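Glycerophosphoryl diester phosphodiesterase (PDB 3KS6) is a TIM-barrel protein of the glycerophosphoryl diester phosphodiesterase family that holds a magnesium ion between acidic side chains. Local coordinates at residues A6-R9 / G10-E14; L159-P162 / S163-Q166; L236-A239 / L240-H244. All coordinates share one frame; numbering follows the deposited sequence.

Contact 1: residues A6-R9 / G10-E14; sequences ASHR and GGTLE. With ACT (acetate ion), chain H.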
ATOM      1  N   ALA A   6      -2.933   6.357   5.426  1.00 19.74           N
ATOM      2  CA  ALA A   6      -2.987   5.896   4.043  1.00 13.98           C
ATOM      3  C   ALA A   6      -4.261   5.089   3.815  1.00 17.28           C
ATOM      4  O   ALA A   6      -4.544   4.179   4.556  1.00 18.42           O
ATOM      5  CB  ALA A   6      -1.739   5.053   3.660  1.00 15.00           C
ATOM      6  N   SER A   7      -5.012   5.414   2.769  1.00 16.96           N
ATOM      7  CA  SER A   7      -6.266   4.742   2.473  1.00 15.02           C
ATOM      8  C   SER A   7      -5.997   3.431   1.733  1.00 16.49           C
ATOM      9  O   SER A   7      -5.531   3.453   0.602  1.00 16.15           O
ATOM     10  CB  SER A   7      -7.115   5.651   1.601  1.00 15.43           C
ATOM     11  OG  SER A   7      -8.326   5.065   1.180  1.00 18.72           O
ATOM     12  N   HIS A   8      -6.310   2.301   2.382  1.00 18.05           N
ATOM     13  CA  HIS A   8      -5.953   0.961   1.890  1.00 18.03           C
ATOM     14  C   HIS A   8      -6.828   0.588   0.721  1.00 16.46           C
ATOM     15  O   HIS A   8      -8.030   0.428   0.865  1.00 16.73           O
ATOM     16  CB  HIS A   8      -6.066  -0.058   3.030  1.00 21.64           C
ATOM     17  CG  HIS A   8      -5.521  -1.425   2.707  1.00 19.30           C
ATOM     18  ND1 HIS A   8      -6.282  -2.580   2.797  1.00 20.70           N
ATOM     19  CD2 HIS A   8      -4.280  -1.819   2.328  1.00 19.29           C
ATOM     20  CE1 HIS A   8      -5.534  -3.615   2.451  1.00 22.62           C
ATOM     21  NE2 HIS A   8      -4.308  -3.192   2.197  1.00 19.10           N
ATOM     22  N   ARG A   9      -6.215   0.479  -0.446  1.00 16.59           N
ATOM     23  CA  ARG A   9      -6.917   0.128  -1.670  1.00 15.55           C
ATOM     24  C   ARG A   9      -8.036   1.136  -2.013  1.00 19.30           C
ATOM     25  O   ARG A   9      -9.019   0.797  -2.659  1.00 16.77           O
ATOM     26  CB  ARG A   9      -7.471  -1.306  -1.610  1.00 16.19           C
ATOM     27  CG  ARG A   9      -6.463  -2.331  -1.119  1.00 22.06           C
ATOM     28  CD  ARG A   9      -6.980  -3.753  -1.216  1.00 19.32           C
ATOM     29  NE  ARG A   9      -6.138  -4.646  -0.415  1.00 18.44           N
ATOM     30  CZ  ARG A   9      -6.477  -5.860  -0.004  1.00 23.61           C
ATOM     31  NH1 ARG A   9      -7.651  -6.396  -0.311  1.00 24.83           N
ATOM     32  NH2 ARG A   9      -5.618  -6.539   0.744  1.00 26.53           N
ATOM     33  N   GLY A  10      -7.865   2.385  -1.590  1.00 19.06           N
ATOM     34  CA  GLY A  10      -8.870   3.398  -1.791  1.00 21.21           C
ATOM     35  C   GLY A  10      -9.957   3.412  -0.730  1.00 19.82           C
ATOM     36  O   GLY A  10     -10.874   4.189  -0.852  1.00 20.99           O
ATOM     37  N   GLY A  11      -9.861   2.515   0.273  1.00 21.57           N
ATOM     38  CA  GLY A  11     -10.794   2.451   1.419  1.00 20.60           C
ATOM     39  C   GLY A  11     -11.763   1.285   1.254  1.00 18.45           C
ATOM     40  O   GLY A  11     -12.984   1.489   1.145  1.00 18.50           O
ATOM     41  N   THR A  12     -11.218   0.069   1.290  1.00 18.97           N
ATOM     42  CA  THR A  12     -11.944  -1.158   0.944  1.00 19.76           C
ATOM     43  C   THR A  12     -13.318  -1.296   1.596  1.00 17.99           C
ATOM     44  O   THR A  12     -14.286  -1.622   0.941  1.00 21.23           O
ATOM     45  CB  THR A  12     -11.099  -2.409   1.329  1.00 21.29           C
ATOM     46  OG1 THR A  12      -9.761  -2.227   0.835  1.00 19.24           O
ATOM     47  CG2 THR A  12     -11.659  -3.710   0.758  1.00 18.01           C
ATOM     48  N   LEU A  13     -13.372  -1.072   2.889  1.00 17.54           N
ATOM     49  CA  LEU A  13     -14.571  -1.359   3.640  1.00 20.81           C
ATOM     50  C   LEU A  13     -15.591  -0.242   3.544  1.00 20.42           C
ATOM     51  O   LEU A  13     -16.672  -0.395   4.080  1.00 21.20           O
ATOM     52  CB  LEU A  13     -14.231  -1.658   5.087  1.00 19.77           C
ATOM     53  CG  LEU A  13     -13.602  -3.022   5.375  1.00 21.85           C
ATOM     54  CD1 LEU A  13     -13.340  -3.165   6.865  1.00 25.52           C
ATOM     55  CD2 LEU A  13     -14.523  -4.139   4.899  1.00 25.82           C
ATOM     56  N   GLU A  14     -15.233   0.876   2.899  1.00 21.70           N
ATOM     57  CA  GLU A  14     -16.178   1.967   2.637  1.00 19.87           C
ATOM     58  C   GLU A  14     -16.701   1.919   1.186  1.00 20.53           C
ATOM     59  O   GLU A  14     -17.893   2.166   0.923  1.00 20.72           O
ATOM     60  CB  GLU A  14     -15.521   3.336   2.890  1.00 18.81           C
ATOM     61  CG  GLU A  14     -15.140   3.561   4.349  1.00 22.88           C
ATOM     62  CD  GLU A  14     -14.496   4.901   4.655  1.00 20.54           C
ATOM     63  OE1 GLU A  14     -14.698   5.876   3.911  1.00 24.66           O
ATOM     64  OE2 GLU A  14     -13.805   4.974   5.700  1.00 24.75           O
TER
HETATM   65  C   ACT H 253      -2.745  -6.302   2.941  1.00 28.99           C
HETATM   66  O   ACT H 253      -3.432  -6.233   3.996  1.00 32.51           O
HETATM   67  OXT ACT H 253      -3.227  -5.830   1.876  1.00 21.85           O
HETATM   68  CH3 ACT H 253      -1.388  -6.936   2.939  1.00 32.36           C

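Contact 2: residues L159-P162 / S163-Q166; sequences LVSP and SVLQ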
ATOM      1  N   LEU A 159       7.445  -4.359   3.952  1.00 16.92           N
ATOM      2  CA  LEU A 159       6.297  -4.917   4.655  1.00 17.95           C
ATOM      3  C   LEU A 159       6.695  -6.251   5.218  1.00 19.03           C
ATOM      4  O   LEU A 159       7.083  -7.183   4.469  1.00 16.65           O
ATOM      5  CB  LEU A 159       5.142  -5.096   3.683  1.00 21.46           C
ATOM      6  CG  LEU A 159       4.609  -3.780   3.070  1.00 19.58           C
ATOM      7  CD1 LEU A 159       3.695  -4.061   1.848  1.00 17.02           C
ATOM      8  CD2 LEU A 159       3.879  -3.022   4.159  1.00 20.65           C
ATOM      9  N   VAL A 160       6.615  -6.333   6.542  1.00 16.16           N
ATOM     10  CA  VAL A 160       7.062  -7.519   7.315  1.00 16.61           C
ATOM     11  C   VAL A 160       5.823  -8.239   7.853  1.00 16.57           C
ATOM     12  O   VAL A 160       5.117  -7.742   8.765  1.00 17.27           O
ATOM     13  CB  VAL A 160       7.982  -7.070   8.443  1.00 16.38           C
ATOM     14  CG1 VAL A 160       8.416  -8.273   9.332  1.00 16.16           C
ATOM     15  CG2 VAL A 160       9.222  -6.333   7.875  1.00 18.54           C
ATOM     16  N   SER A 161       5.526  -9.403   7.283  1.00 18.50           N
ATOM     17  CA  SER A 161       4.350 -10.175   7.657  1.00 16.62           C
ATOM     18  C   SER A 161       4.458 -10.719   9.085  1.00 15.92           C
ATOM     19  O   SER A 161       5.571 -10.903   9.597  1.00 17.12           O
ATOM     20  CB  SER A 161       4.167 -11.353   6.715  1.00 20.38           C
ATOM     21  OG  SER A 161       5.277 -12.230   6.849  1.00 18.04           O
ATOM     22  N   PRO A 162       3.313 -10.987   9.732  1.00 17.05           N
ATOM     23  CA  PRO A 162       3.358 -11.636  11.060  1.00 17.76           C
ATOM     24  C   PRO A 162       4.282 -12.878  11.114  1.00 19.75           C
ATOM     25  O   PRO A 162       5.026 -13.033  12.095  1.00 18.37           O
ATOM     26  CB  PRO A 162       1.873 -11.946  11.352  1.00 21.94           C
ATOM     27  CG  PRO A 162       1.157 -10.763  10.648  1.00 21.10           C
ATOM     28  CD  PRO A 162       1.935 -10.651   9.327  1.00 20.32           C
ATOM     29  N   SER A 163       4.245 -13.714  10.071  1.00 21.12           N
ATOM     30  CA  SER A 163       5.079 -14.941   9.985  1.00 22.58           C
ATOM     31  C   SER A 163       6.561 -14.653   9.970  1.00 21.46           C
ATOM     32  O   SER A 163       7.338 -15.258  10.714  1.00 21.48           O
ATOM     33  CB  SER A 163       4.730 -15.716   8.714  1.00 26.11           C
ATOM     34  OG  SER A 163       3.463 -16.265   8.865  1.00 28.14           O
ATOM     35  N   VAL A 164       6.970 -13.727   9.114  1.00 18.69           N
ATOM     36  CA  VAL A 164       8.360 -13.304   9.054  1.00 19.39           C
ATOM     37  C   VAL A 164       8.804 -12.698  10.404  1.00 17.21           C
ATOM     38  O   VAL A 164       9.856 -13.050  10.932  1.00 20.20           O
ATOM     39  CB  VAL A 164       8.611 -12.345   7.827  1.00 17.18           C
ATOM     40  CG1 VAL A 164      10.000 -11.689   7.875  1.00 16.13           C
ATOM     41  CG2 VAL A 164       8.421 -13.135   6.499  1.00 19.74           C
ATOM     42  N   LEU A 165       7.965 -11.833  10.989  1.00 16.86           N
ATOM     43  CA  LEU A 165       8.325 -11.159  12.234  1.00 19.51           C
ATOM     44  C   LEU A 165       8.501 -12.174  13.360  1.00 19.13           C
ATOM     45  O   LEU A 165       9.430 -12.073  14.149  1.00 19.37           O
ATOM     46  CB  LEU A 165       7.249 -10.135  12.634  1.00 18.91           C
ATOM     47  CG  LEU A 165       7.467  -9.324  13.941  1.00 20.83           C
ATOM     48  CD1 LEU A 165       8.813  -8.563  13.940  1.00 23.29           C
ATOM     49  CD2 LEU A 165       6.315  -8.331  14.143  1.00 19.60           C
ATOM     50  N   GLN A 166       7.583 -13.138  13.422  0.50 19.89           N
ATOM     51  CA  GLN A 166       7.586 -14.166  14.458  0.50 21.12           C
ATOM     52  C   GLN A 166       8.738 -15.138  14.308  0.50 21.05           C
ATOM     53  O   GLN A 166       9.342 -15.557  15.303  0.50 21.71           O
ATOM     54  CB  GLN A 166       6.265 -14.950  14.427  0.50 21.39           C
ATOM     55  CG  GLN A 166       6.237 -16.187  15.365  0.50 23.28           C
ATOM     56  CD  GLN A 166       4.840 -16.584  15.810  0.50 25.39           C
ATOM     57  OE1 GLN A 166       4.489 -17.765  15.783  0.50 36.34           O
ATOM     58  NE2 GLN A 166       4.035 -15.607  16.221  0.50 28.10           N
TER

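Contact 3: residues L236-A239 / L240-H244; sequences LAIA and LRTEH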
ATOM      1  N   LEU A 236     -13.159   7.001   9.098  1.00 22.99           N
ATOM      2  CA  LEU A 236     -13.064   6.787  10.545  1.00 20.93           C
ATOM      3  C   LEU A 236     -11.707   7.144  11.075  1.00 21.02           C
ATOM      4  O   LEU A 236     -11.601   7.762  12.119  1.00 21.17           O
ATOM      5  CB  LEU A 236     -13.396   5.319  10.898  1.00 20.01           C
ATOM      6  CG  LEU A 236     -13.214   4.906  12.375  1.00 25.49           C
ATOM      7  CD1 LEU A 236     -14.184   5.703  13.272  1.00 25.27           C
ATOM      8  CD2 LEU A 236     -13.378   3.401  12.572  1.00 21.77           C
ATOM      9  N   ALA A 237     -10.660   6.769  10.356  1.00 19.12           N
ATOM     10  CA  ALA A 237      -9.308   7.055  10.784  1.00 17.20           C
ATOM     11  C   ALA A 237      -9.081   8.565  10.883  1.00 18.44           C
ATOM     12  O   ALA A 237      -8.447   9.028  11.822  1.00 17.09           O
ATOM     13  CB  ALA A 237      -8.286   6.442   9.817  1.00 17.92           C
ATOM     14  N   ILE A 238      -9.567   9.296   9.905  1.00 17.61           N
ATOM     15  CA  ILE A 238      -9.435  10.770   9.921  1.00 19.13           C
ATOM     16  C   ILE A 238     -10.119  11.333  11.148  1.00 19.11           C
ATOM     17  O   ILE A 238      -9.551  12.183  11.848  1.00 20.54           O
ATOM     18  CB  ILE A 238      -9.974  11.394   8.643  1.00 20.78           C
ATOM     19  CG1 ILE A 238      -8.995  11.067   7.496  1.00 18.35           C
ATOM     20  CG2 ILE A 238     -10.129  12.944   8.781  1.00 20.58           C
ATOM     21  CD1 ILE A 238      -9.483  11.374   6.084  1.00 20.98           C
ATOM     22  N   ALA A 239     -11.332  10.871  11.416  1.00 19.62           N
ATOM     23  CA  ALA A 239     -12.127  11.313  12.594  1.00 19.24           C
ATOM     24  C   ALA A 239     -11.427  11.018  13.907  1.00 22.33           C
ATOM     25  O   ALA A 239     -11.322  11.885  14.791  1.00 22.18           O
ATOM     26  CB  ALA A 239     -13.486  10.641  12.599  1.00 21.51           C
ATOM     27  N   LEU A 240     -10.964   9.783  14.057  1.00 20.28           N
ATOM     28  CA  LEU A 240     -10.245   9.398  15.268  1.00 19.91           C
ATOM     29  C   LEU A 240      -8.960  10.184  15.444  1.00 21.66           C
ATOM     30  O   LEU A 240      -8.605  10.550  16.578  1.00 21.30           O
ATOM     31  CB  LEU A 240      -9.938   7.893  15.240  1.00 21.16           C
ATOM     32  CG  LEU A 240     -11.101   6.962  15.518  1.00 20.10           C
ATOM     33  CD1 LEU A 240     -10.713   5.508  15.348  1.00 20.02           C
ATOM     34  CD2 LEU A 240     -11.584   7.233  16.958  1.00 21.98           C
ATOM     35  N   ARG A 241      -8.249  10.464  14.342  1.00 20.12           N
ATOM     36  CA  ARG A 241      -6.999  11.209  14.472  1.00 21.76           C
ATOM     37  C   ARG A 241      -7.288  12.661  14.908  1.00 21.61           C
ATOM     38  O   ARG A 241      -6.616  13.186  15.785  1.00 25.24           O
ATOM     39  CB  ARG A 241      -6.190  11.178  13.162  1.00 21.36           C
ATOM     40  CG  ARG A 241      -4.881  11.892  13.272  1.00 20.24           C
ATOM     41  CD  ARG A 241      -4.024  11.786  12.041  1.00 20.61           C
ATOM     42  NE  ARG A 241      -4.636  12.447  10.892  1.00 19.12           N
ATOM     43  CZ  ARG A 241      -4.078  12.512   9.686  1.00 20.08           C
ATOM     44  NH1 ARG A 241      -2.897  11.968   9.462  1.00 19.51           N
ATOM     45  NH2 ARG A 241      -4.709  13.098   8.692  1.00 19.12           N
ATOM     46  N   THR A 242      -8.297  13.281  14.314  1.00 22.60           N
ATOM     47  CA  THR A 242      -8.688  14.640  14.697  1.00 24.69           C
ATOM     48  C   THR A 242      -8.992  14.746  16.208  1.00 24.84           C
ATOM     49  O   THR A 242      -8.498  15.634  16.906  1.00 27.56           O
ATOM     50  CB  THR A 242      -9.846  15.130  13.839  1.00 26.18           C
ATOM     51  OG1 THR A 242      -9.368  15.315  12.507  1.00 23.86           O
ATOM     52  CG2 THR A 242     -10.420  16.442  14.387  1.00 24.71           C
ATOM     53  N   GLU A 243      -9.770  13.798  16.692  1.00 25.14           N
ATOM     54  CA  GLU A 243     -10.108  13.664  18.099  1.00 27.63           C
ATOM     55  C   GLU A 243      -8.850  13.436  18.947  1.00 25.31           C
ATOM     56  O   GLU A 243      -8.658  14.093  19.994  1.00 26.80           O
ATOM     57  CB  GLU A 243     -11.114  12.509  18.180  1.00 28.17           C
ATOM     58  CG  GLU A 243     -11.609  12.036  19.516  1.00 40.33           C
ATOM     59  CD  GLU A 243     -12.423  10.735  19.334  1.00 37.74           C
ATOM     60  OE1 GLU A 243     -11.978   9.687  19.851  1.00 49.12           O
ATOM     61  OE2 GLU A 243     -13.460  10.761  18.616  1.00 57.60           O
ATOM     62  N   HIS A 244      -7.947  12.568  18.471  1.00 22.92           N
ATOM     63  CA  HIS A 244      -6.669  12.270  19.165  1.00 24.66           C
ATOM     64  C   HIS A 244      -5.795  13.544  19.326  1.00 24.24           C
ATOM     65  O   HIS A 244      -5.161  13.772  20.368  1.00 26.01           O
ATOM     66  CB  HIS A 244      -5.888  11.192  18.388  1.00 24.68           C
ATOM     67  CG  HIS A 244      -4.864  10.465  19.213  1.00 22.20           C
ATOM     68  ND1 HIS A 244      -3.578  10.931  19.386  1.00 25.23           N
ATOM     69  CD2 HIS A 244      -4.938   9.301  19.904  1.00 27.13           C
ATOM     70  CE1 HIS A 244      -2.909  10.097  20.163  1.00 23.14           C
ATOM     71  NE2 HIS A 244      -3.712   9.099  20.495  1.00 26.22           N
TER
HETATM   72  O   HOH W   1      -7.290  13.837  10.914  1.00 23.73           O

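Contact 1: residues A6-R9 / G10-E14
His-8 and Thr-12 send their side chains out side by side and in the same direction, from a tight turn where the first strand of the TIM-barrel fold gives way to a short helix. The turn, type II from Ser-7 to Gly-10, is closed by a weak bond from Gly-10 N to Ser-7 O, and Gly-11 follows as the N-cap. His-8 O is gripped by two amides from different directions: Gly-11 N, 2.8 Å away, sits well above the carbonyl plane, whereas Thr-12 N, at 3.2 Å, lies almost straight beyond the oxygen. Arg-9 takes the positive phi of the third turn position, and Gly-10 and Gly-11 continue with positive phi into the helix start. Ser-7 OG comes within 3.0 Å of Gly-10 C, its hydroxyl being bonded to Thr-26.

Arg-9 CG lies over one face of the His-8 imidazole, 3.8 Å above its centre, while Arg-9 CB is 3.5 Å from Thr-12 OG1; from CG the chain runs extended to NE. Asp-232 OD1 is hydrogen-bonded to both His-8 ND1 and Thr-12 OG1, so one carboxylate oxygen links the two neighbouring side chains and helps to set the rotation of the ring. With CG anti to the backbone N (chi1 -171°), the imidazole is carried to the magnesium side, where Glu-35, Asp-37 and Glu-105 form the metal site. Arg-9 NH1 makes a salt bridge with Asp-17, leaving NH2 to face an acetate ion that probably came from the crystallisation liquor. Acetate OXT lies at the edge of both the imidazole and the guanidinium, near their planes. It accepts the straighter bond from Arg-9 NH2 (2.7 Å, 160°) and a more bent one from His-8 NE2 (2.9 Å, 134°).

Contact 2: residues L159-P162 / S163-Q166
Ser-161 OG takes the amide of Val-164 in a straight bond of 3.2 Å (166° at the hydrogen), which caps the first turn of the helix that follows. The hydroxyl stands between its own backbone N and carbonyl carbon (chi1 64°), and this swings it over the amides of the helix start. Val-164 CG2 flanks the same oxygen at 3.3 Å. On the backbone, Leu-165 N reaches Ser-161 O at 2.9 Å, and Gln-166 N bonds to Pro-162 O at the same length, with the donor tilted out of the carbonyl plane.

This is a serine N-cap followed by proline in the first helical turn, at the strand-to-helix junction of the beta-alpha-beta unit made by strand 156-160, helix 162-179 and strand 184-188. Val-160 CG1 fits against Val-164 CG1 and Leu-165 CB, each 4.0 Å away; the Val-160 and Leu-165 side chains cross at about a right angle.

Farther out, Phe-140 touches Ser-161, and Thr-191 lies against both Pro-162 and Leu-165. Pro-162 also meets Trp-210 and His-188, while Val-160 backs onto Ile-185 of the next strand.

Contact 3: residues L236-A239 / L240-H244
Arg-241 rises from the helix over the carbonyls of the preceding turn: its CB packs 3.4 Å from Ala-237 O, the same oxygen that accepts the Arg-241 amide. CG stands anti to the backbone N, the chain runs straight on to CD, and the side chain touches Ile-5 and Leu-222. Past CD it bends (chi3 65°), which directs Arg-241 NE to a water 3.0 Å away, placed at the edge of the guanidinium and in its plane. That water donates a hydrogen bond to Ile-238 O, also at 3.0 Å, and is hydrogen-bonded to Thr-242 OG1, so it pins the arginine to the helix's own backbone. Ile-238 O thus serves both the water and Thr-242 N. At the tip, NH1 makes a salt bridge with Glu-32 and bonds to Thr-3 O, meeting the start of the chain just before strand 4-8.

Elsewhere round the helix, Leu-240 leans obliquely across Leu-236, with Leu-240 CD1 3.9 Å from Leu-236 CG. Leu-240 N bonds to Leu-236 O at 2.9 Å in a nearly straight line. Glu-243 N bonds to Ala-239 O in the same i to i+4 ladder. Ala-237, by contrast, turns to Phe-229 and Thr-231. These are regular alpha-helical turns of the last helix of a TIM barrel, laid outside strands 228-231 and 4-8, where the barrel closes.

Overall arrangement
Along the chain the three come in series, and all belong to one barrel. Contacts 1 and 2 lie where strands 4-8 and 156-160 of the shared sheet run out toward the magnesium side; their centres are 22 Å apart and their nearest atoms about 8 Å. Contact 3 belongs to helix 234-249 on the outside, its centre 15 Å from that of contact 1 and 27 Å from that of contact 2. Contacts 1 and 3 touch where Glu-14 packs against the start of 236-239. Strand 4-8 pairs with strand 228-231, so the two ends of the chain meet where the barrel closes; this touch lies beside the seam, while contact 2 sits midway round the barrel.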